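Local atomic coordinates of NalD (Pseudomonas aeruginosa PAO1, PDB entry 5DAJ), a protein that represses transcription of the MexAB-OprM multidrug efflux pump as a TetR-family regulator, probably by binding DNA, and is relieved of this role when it binds novobiocin. Residues Ala95-Leu100 with Thr188-Leu193; Lys104-Leu109 with Asp176-Pro181. All coordinates share one frame; numbering follows the deposited sequence.

Interaction 1. Residues Ala95-Leu100 with Thr188-Leu193; sequences AVQSLL and TDAEHL
With chi1 at 171°, Val-96 holds CG1 anti to its backbone N and aims it at Ala-190, while Gln-97, whose CG stands anti to the carbonyl carbon (chi1 -71°), runs out alongside. The two residues belong to helix 84-101 and Ala-190 to helix 186-201, two helices of the all-helical C-terminal region of a TetR-family repressor. Between these segments Ala-190 alone supplies the far side of the contact. Its methyl meets Val-96 CG1, with CB to CG1 at 3.6 Å, and is flanked by Gln-97, whose CG lies 4.1 Å from Ala-190 CB. Such a small side chain suits the place, since the backbones come close here: the CA atoms of Val-96 and Ala-190 are 6.3 Å apart. Val-96, branched at CB, turns one methyl to this partner and also packs on Leu-173 of helix 159-179, so it lies between two neighbouring helices. Ala-190 likewise reaches Leu-93, a turn earlier on helix 84-101. On another flank of helix 186-201, Asp-189 forms a salt bridge with Arg-160 of the second subunit, which places this helix beside the dimer contact. Glutamine serves here in two ways: its aliphatic part borders the apolar patch, and beyond CG the extended chain carries the amide to the start of the opposite helix, where NE2 is hydrogen-bonded to the backbone O of Asp-187.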
loop_
_atom_site.group_PDB
_atom_site.type_symbol
_atom_site.label_atom_id
_atom_site.label_comp_id
_atom_site.label_asym_id
_atom_site.label_seq_id
_atom_site.Cartn_x
_atom_site.Cartn_y
_atom_site.Cartn_z
ATOM N N ALA A 95 10.575 -11.813 4.752
ATOM C CA ALA A 95 9.256 -11.176 4.859
ATOM C C ALA A 95 8.475 -11.338 3.549
ATOM O O ALA A 95 7.317 -11.775 3.559
ATOM C CB ALA A 95 9.398 -9.701 5.207
ATOM N N VAL A 96 9.124 -10.995 2.434
ATOM C CA VAL A 96 8.501 -11.106 1.111
ATOM C C VAL A 96 8.172 -12.569 0.807
ATOM O O VAL A 96 7.066 -12.887 0.376
ATOM C CB VAL A 96 9.383 -10.508 -0.010
ATOM C CG1 VAL A 96 8.830 -10.833 -1.397
ATOM C CG2 VAL A 96 9.491 -9.003 0.151
ATOM N N GLN A 97 9.137 -13.448 1.046
ATOM C CA GLN A 97 8.940 -14.888 0.845
ATOM C C GLN A 97 7.844 -15.516 1.737
ATOM O O GLN A 97 7.193 -16.471 1.328
ATOM C CB GLN A 97 10.255 -15.626 1.048
ATOM C CG GLN A 97 11.254 -15.376 -0.068
ATOM C CD GLN A 97 12.541 -16.152 0.104
ATOM O OE1 GLN A 97 13.012 -16.349 1.218
ATOM N NE2 GLN A 97 13.116 -16.602 -1.002
ATOM N N SER A 98 7.632 -14.969 2.934
ATOM C CA SER A 98 6.568 -15.441 3.864
ATOM C C SER A 98 5.137 -15.330 3.308
ATOM O O SER A 98 4.229 -16.054 3.753
ATOM C CB SER A 98 6.622 -14.696 5.197
ATOM O OG SER A 98 6.139 -13.375 5.060
ATOM N N LEU A 99 4.943 -14.420 2.350
ATOM C CA LEU A 99 3.660 -14.274 1.635
ATOM C C LEU A 99 3.118 -15.584 1.069
ATOM O O LEU A 99 1.911 -15.796 1.045
ATOM C CB LEU A 99 3.792 -13.278 0.481
ATOM C CG LEU A 99 3.901 -11.806 0.861
ATOM C CD1 LEU A 99 4.357 -10.987 -0.339
ATOM C CD2 LEU A 99 2.570 -11.301 1.380
ATOM N N LEU A 100 4.021 -16.440 0.600
ATOM C CA LEU A 100 3.658 -17.768 0.095
ATOM C C LEU A 100 3.607 -18.809 1.201
ATOM O O LEU A 100 2.634 -19.554 1.321
ATOM C CB LEU A 100 4.643 -18.243 -0.989
ATOM C CG LEU A 100 4.366 -17.847 -2.444
ATOM C CD1 LEU A 100 5.484 -18.401 -3.322
ATOM C CD2 LEU A 100 3.010 -18.335 -2.949
ATOM N N THR A 188 10.856 -16.993 -5.815
ATOM C CA THR A 188 12.001 -16.873 -6.734
ATOM C C THR A 188 12.318 -15.455 -7.231
ATOM O O THR A 188 13.422 -15.224 -7.724
ATOM C CB THR A 188 11.825 -17.777 -7.977
ATOM O OG1 THR A 188 10.650 -17.395 -8.705
ATOM C CG2 THR A 188 11.724 -19.236 -7.567
ATOM N N ASP A 189 11.371 -14.525 -7.119
ATOM C CA ASP A 189 11.588 -13.125 -7.550
ATOM C C ASP A 189 11.997 -12.158 -6.443
ATOM O O ASP A 189 12.532 -11.093 -6.733
ATOM C CB ASP A 189 10.345 -12.554 -8.228
ATOM C CG ASP A 189 10.000 -13.255 -9.523
ATOM O OD1 ASP A 189 10.912 -13.668 -10.271
ATOM O OD2 ASP A 189 8.793 -13.394 -9.795
ATOM N N ALA A 190 11.750 -12.515 -5.187
ATOM C CA ALA A 190 12.064 -11.636 -4.044
ATOM C C ALA A 190 13.484 -11.076 -4.075
ATOM O O ALA A 190 13.682 -9.879 -3.896
ATOM C CB ALA A 190 11.831 -12.364 -2.735
ATOM N N GLU A 191 14.462 -11.951 -4.282
ATOM C CA GLU A 191 15.885 -11.554 -4.395
ATOM C C GLU A 191 16.088 -10.404 -5.367
ATOM O O GLU A 191 16.758 -9.415 -5.054
ATOM C CB GLU A 191 16.745 -12.705 -4.912
ATOM C CG GLU A 191 16.926 -13.871 -3.960
ATOM C CD GLU A 191 17.585 -15.065 -4.630
ATOM O OE1 GLU A 191 18.323 -14.879 -5.628
ATOM O OE2 GLU A 191 17.361 -16.196 -4.154
ATOM N N HIS A 192 15.514 -10.563 -6.553
ATOM C CA HIS A 192 15.719 -9.625 -7.667
ATOM C C HIS A 192 14.915 -8.338 -7.529
ATOM O O HIS A 192 15.319 -7.293 -8.032
ATOM C CB HIS A 192 15.375 -10.304 -8.987
ATOM C CG HIS A 192 16.200 -11.516 -9.268
ATOM N ND1 HIS A 192 17.525 -11.442 -9.645
ATOM C CD2 HIS A 192 15.892 -12.834 -9.219
ATOM C CE1 HIS A 192 17.994 -12.663 -9.826
ATOM N NE2 HIS A 192 17.025 -13.526 -9.572
ATOM N N LEU A 193 13.780 -8.425 -6.843
ATOM C CA LEU A 193 12.953 -7.248 -6.549
ATOM C C LEU A 193 13.614 -6.319 -5.532
ATOM O O LEU A 193 13.492 -5.092 -5.623
ATOM C CB LEU A 193 11.578 -7.680 -6.047
ATOM C CG LEU A 193 10.729 -8.377 -7.114
ATOM C CD1 LEU A 193 9.628 -9.213 -6.473
ATOM C CD2 LEU A 193 10.141 -7.367 -8.088
#

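Interaction 2. Residues Lys104-Leu109 with Asp176-Pro181; sequences KKRRIL and DWLRDP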
loop_
_atom_site.group_PDB
_atom_site.type_symbol
_atom_site.label_atom_id
_atom_site.label_comp_id
_atom_site.label_asym_id
_atom_site.label_seq_id
_atom_site.Cartn_x
_atom_site.Cartn_y
_atom_site.Cartn_z
ATOM N N LYS A 104 -1.822 -18.027 6.975
ATOM C CA LYS A 104 -2.450 -17.175 7.996
ATOM C C LYS A 104 -2.016 -15.715 7.820
ATOM O O LYS A 104 -2.861 -14.807 7.827
ATOM C CB LYS A 104 -2.132 -17.608 9.433
ATOM C CG LYS A 104 -3.131 -17.046 10.441
ATOM C CD LYS A 104 -2.792 -17.393 11.889
ATOM C CE LYS A 104 -3.930 -17.045 12.863
ATOM N NZ LYS A 104 -5.197 -17.804 12.668
ATOM N N LYS A 105 -0.701 -15.515 7.660
ATOM C CA LYS A 105 -0.113 -14.189 7.403
ATOM C C LYS A 105 -0.720 -13.554 6.158
ATOM O O LYS A 105 -1.128 -12.396 6.172
ATOM C CB LYS A 105 1.414 -14.277 7.226
ATOM C CG LYS A 105 2.185 -12.958 7.381
ATOM C CD LYS A 105 3.632 -13.097 6.878
ATOM C CE LYS A 105 4.666 -12.378 7.733
ATOM N NZ LYS A 105 4.859 -10.960 7.322
ATOM N N ARG A 106 -0.765 -14.334 5.085
ATOM C CA ARG A 106 -1.312 -13.877 3.809
ATOM C C ARG A 106 -2.759 -13.417 4.000
ATOM O O ARG A 106 -3.096 -12.301 3.616
ATOM C CB ARG A 106 -1.235 -14.975 2.746
ATOM C CG ARG A 106 -1.634 -14.532 1.341
ATOM C CD ARG A 106 -1.874 -15.720 0.430
ATOM N NE ARG A 106 -0.885 -16.789 0.637
ATOM C CZ ARG A 106 -1.153 -18.077 0.880
ATOM N NH1 ARG A 106 -2.401 -18.548 0.920
ATOM N NH2 ARG A 106 -0.142 -18.922 1.064
ATOM N N ARG A 107 -3.576 -14.263 4.621
ATOM C CA ARG A 107 -4.999 -13.962 4.849
ATOM C C ARG A 107 -5.208 -12.661 5.646
ATOM O O ARG A 107 -5.958 -11.777 5.223
ATOM C CB ARG A 107 -5.709 -15.130 5.550
ATOM C CG ARG A 107 -5.866 -16.373 4.677
ATOM C CD ARG A 107 -6.338 -17.602 5.460
ATOM N NE ARG A 107 -7.577 -17.366 6.205
ATOM C CZ ARG A 107 -8.820 -17.504 5.734
ATOM N NH1 ARG A 107 -9.059 -17.904 4.490
ATOM N NH2 ARG A 107 -9.855 -17.237 6.523
ATOM N N ILE A 108 -4.513 -12.549 6.770
ATOM C CA ILE A 108 -4.645 -11.394 7.658
ATOM C C ILE A 108 -4.127 -10.099 7.014
ATOM O O ILE A 108 -4.740 -9.041 7.170
ATOM C CB ILE A 108 -3.957 -11.645 9.020
ATOM C CG1 ILE A 108 -4.775 -12.667 9.822
ATOM C CG2 ILE A 108 -3.829 -10.353 9.821
ATOM C CD1 ILE A 108 -4.070 -13.234 11.034
ATOM N N LEU A 109 -3.003 -10.175 6.311
ATOM C CA LEU A 109 -2.457 -8.994 5.625
ATOM C C LEU A 109 -3.313 -8.562 4.443
ATOM O O LEU A 109 -3.405 -7.363 4.168
ATOM C CB LEU A 109 -1.011 -9.198 5.175
ATOM C CG LEU A 109 0.017 -9.236 6.299
ATOM C CD1 LEU A 109 1.381 -9.469 5.688
ATOM C CD2 LEU A 109 0.054 -7.966 7.126
ATOM N N ASP A 176 1.157 -4.658 -3.728
ATOM C CA ASP A 176 1.021 -5.099 -5.126
ATOM C C ASP A 176 0.658 -6.571 -5.203
ATOM O O ASP A 176 -0.303 -6.942 -5.877
ATOM C CB ASP A 176 2.305 -4.849 -5.941
ATOM C CG ASP A 176 2.241 -3.600 -6.813
ATOM O OD1 ASP A 176 1.144 -3.075 -7.072
ATOM O OD2 ASP A 176 3.311 -3.139 -7.264
ATOM N N TRP A 177 1.430 -7.408 -4.518
ATOM C CA TRP A 177 1.262 -8.858 -4.636
ATOM C C TRP A 177 -0.072 -9.333 -4.081
ATOM O O TRP A 177 -0.737 -10.160 -4.693
ATOM C CB TRP A 177 2.383 -9.637 -3.954
ATOM C CG TRP A 177 2.314 -11.079 -4.318
ATOM C CD1 TRP A 177 2.763 -11.643 -5.472
ATOM C CD2 TRP A 177 1.724 -12.128 -3.560
ATOM N NE1 TRP A 177 2.504 -12.986 -5.472
ATOM C CE2 TRP A 177 1.865 -13.312 -4.308
ATOM C CE3 TRP A 177 1.097 -12.190 -2.316
ATOM C CZ2 TRP A 177 1.402 -14.551 -3.853
ATOM C CZ3 TRP A 177 0.634 -13.424 -1.861
ATOM C CH2 TRP A 177 0.791 -14.586 -2.630
ATOM N N LEU A 178 -0.448 -8.809 -2.921
ATOM C CA LEU A 178 -1.733 -9.148 -2.300
ATOM C C LEU A 178 -2.927 -8.659 -3.125
ATOM O O LEU A 178 -3.958 -9.321 -3.171
ATOM C CB LEU A 178 -1.815 -8.580 -0.896
ATOM C CG LEU A 178 -0.851 -9.188 0.123
ATOM C CD1 LEU A 178 -0.742 -8.316 1.368
ATOM C CD2 LEU A 178 -1.260 -10.602 0.486
ATOM N N ARG A 179 -2.774 -7.517 -3.789
ATOM C CA ARG A 179 -3.782 -7.000 -4.742
ATOM C C ARG A 179 -3.870 -7.904 -5.984
ATOM O O ARG A 179 -4.954 -8.247 -6.425
ATOM C CB ARG A 179 -3.455 -5.561 -5.158
ATOM C CG ARG A 179 -4.463 -4.911 -6.112
ATOM C CD ARG A 179 -4.029 -3.531 -6.588
ATOM N NE ARG A 179 -2.623 -3.519 -7.010
ATOM C CZ ARG A 179 -2.168 -3.980 -8.176
ATOM N NH1 ARG A 179 -2.985 -4.484 -9.098
ATOM N NH2 ARG A 179 -0.873 -3.933 -8.428
ATOM N N ASP A 180 -2.711 -8.257 -6.539
ATOM C CA ASP A 180 -2.607 -9.094 -7.754
ATOM C C ASP A 180 -1.420 -10.066 -7.640
ATOM O O ASP A 180 -0.284 -9.701 -7.947
ATOM C CB ASP A 180 -2.447 -8.212 -9.000
ATOM C CG ASP A 180 -2.290 -9.020 -10.292
ATOM O OD1 ASP A 180 -2.506 -10.251 -10.282
ATOM O OD2 ASP A 180 -1.946 -8.411 -11.332
ATOM N N PRO A 181 -1.677 -11.311 -7.197
ATOM C CA PRO A 181 -0.598 -12.305 -7.030
ATOM C C PRO A 181 0.009 -12.868 -8.313
ATOM O O PRO A 181 0.987 -13.607 -8.244
ATOM C CB PRO A 181 -1.255 -13.430 -6.208
ATOM C CG PRO A 181 -2.713 -13.218 -6.320
ATOM C CD PRO A 181 -2.940 -11.764 -6.583
#
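The C-terminal end of helix 159-179 packs here against helix 103-114 through Trp-177 and Leu-178, which meet Arg-106 and Leu-109. Leu-178 points toward the opposing helix and divides its two methyls between them: CD1 lies 3.9 Å from Leu-109 CB, and CD2 sits 4.0 Å from Arg-106 CG. A forked, flexible apolar side chain suits this position, because one residue can touch two partners on successive turns. Leu-178 also reaches Thr-110 and Met-113 further along helix 103-114, and Leu-99 of helix 84-101. In the TetR fold this is the helical core of the C-terminal region, and the second subunit lies on another side of helix 159-179, where Asp-176 is hydrogen-bonded to His-167 of that subunit. Arg-106 takes part mainly with its methylene groups. Its CG, anti to the backbone N (chi1 -173°), approaches the edge of the indole near the ring plane, 4.1 Å from Trp-177 CZ3. The chain then bends at chi3, and the guanidinium is turned 68° from the indole plane. Its NE and NH2 are hydrogen-bonded to the carbonyl oxygens of Leu-99 and Leu-100, which fixes its direction and would help an arginine to sit beside this hydrocarbon. Trp-177, whose broad ring reaches both Arg-106 and Leu-99, has Pro-181 CB 3.6 Å above one face, offset toward the rim, where the chain has turned back after the helix. On the side turned to the second subunit, Arg-179 NH2 donates to Asp-176 OD1 at 2.6 Å, a salt bridge between residues one helical turn apart.

Overall arrangement
Interactions 1 and 2 are both buried contacts between helices of the C-terminal region, with centres about 12 Å apart, and interaction 2 is nested within the loop that interaction 1 closes along the chain. Interaction 2 lies nearer the centre of the chain, about 10 Å from it against about 14 Å for interaction 1. Consecutive helices supply each side: 84-101 and 103-114 on one, 159-179 and 186-201 on the other. Interaction 1 sets an alanine methyl against a valine and a glutamine stem across closely spaced backbones, whereas interaction 2 fills a wider gap with long side chains and an indole. Leu-99 links them, with its CB 3.9 Å from Trp-177 CZ3.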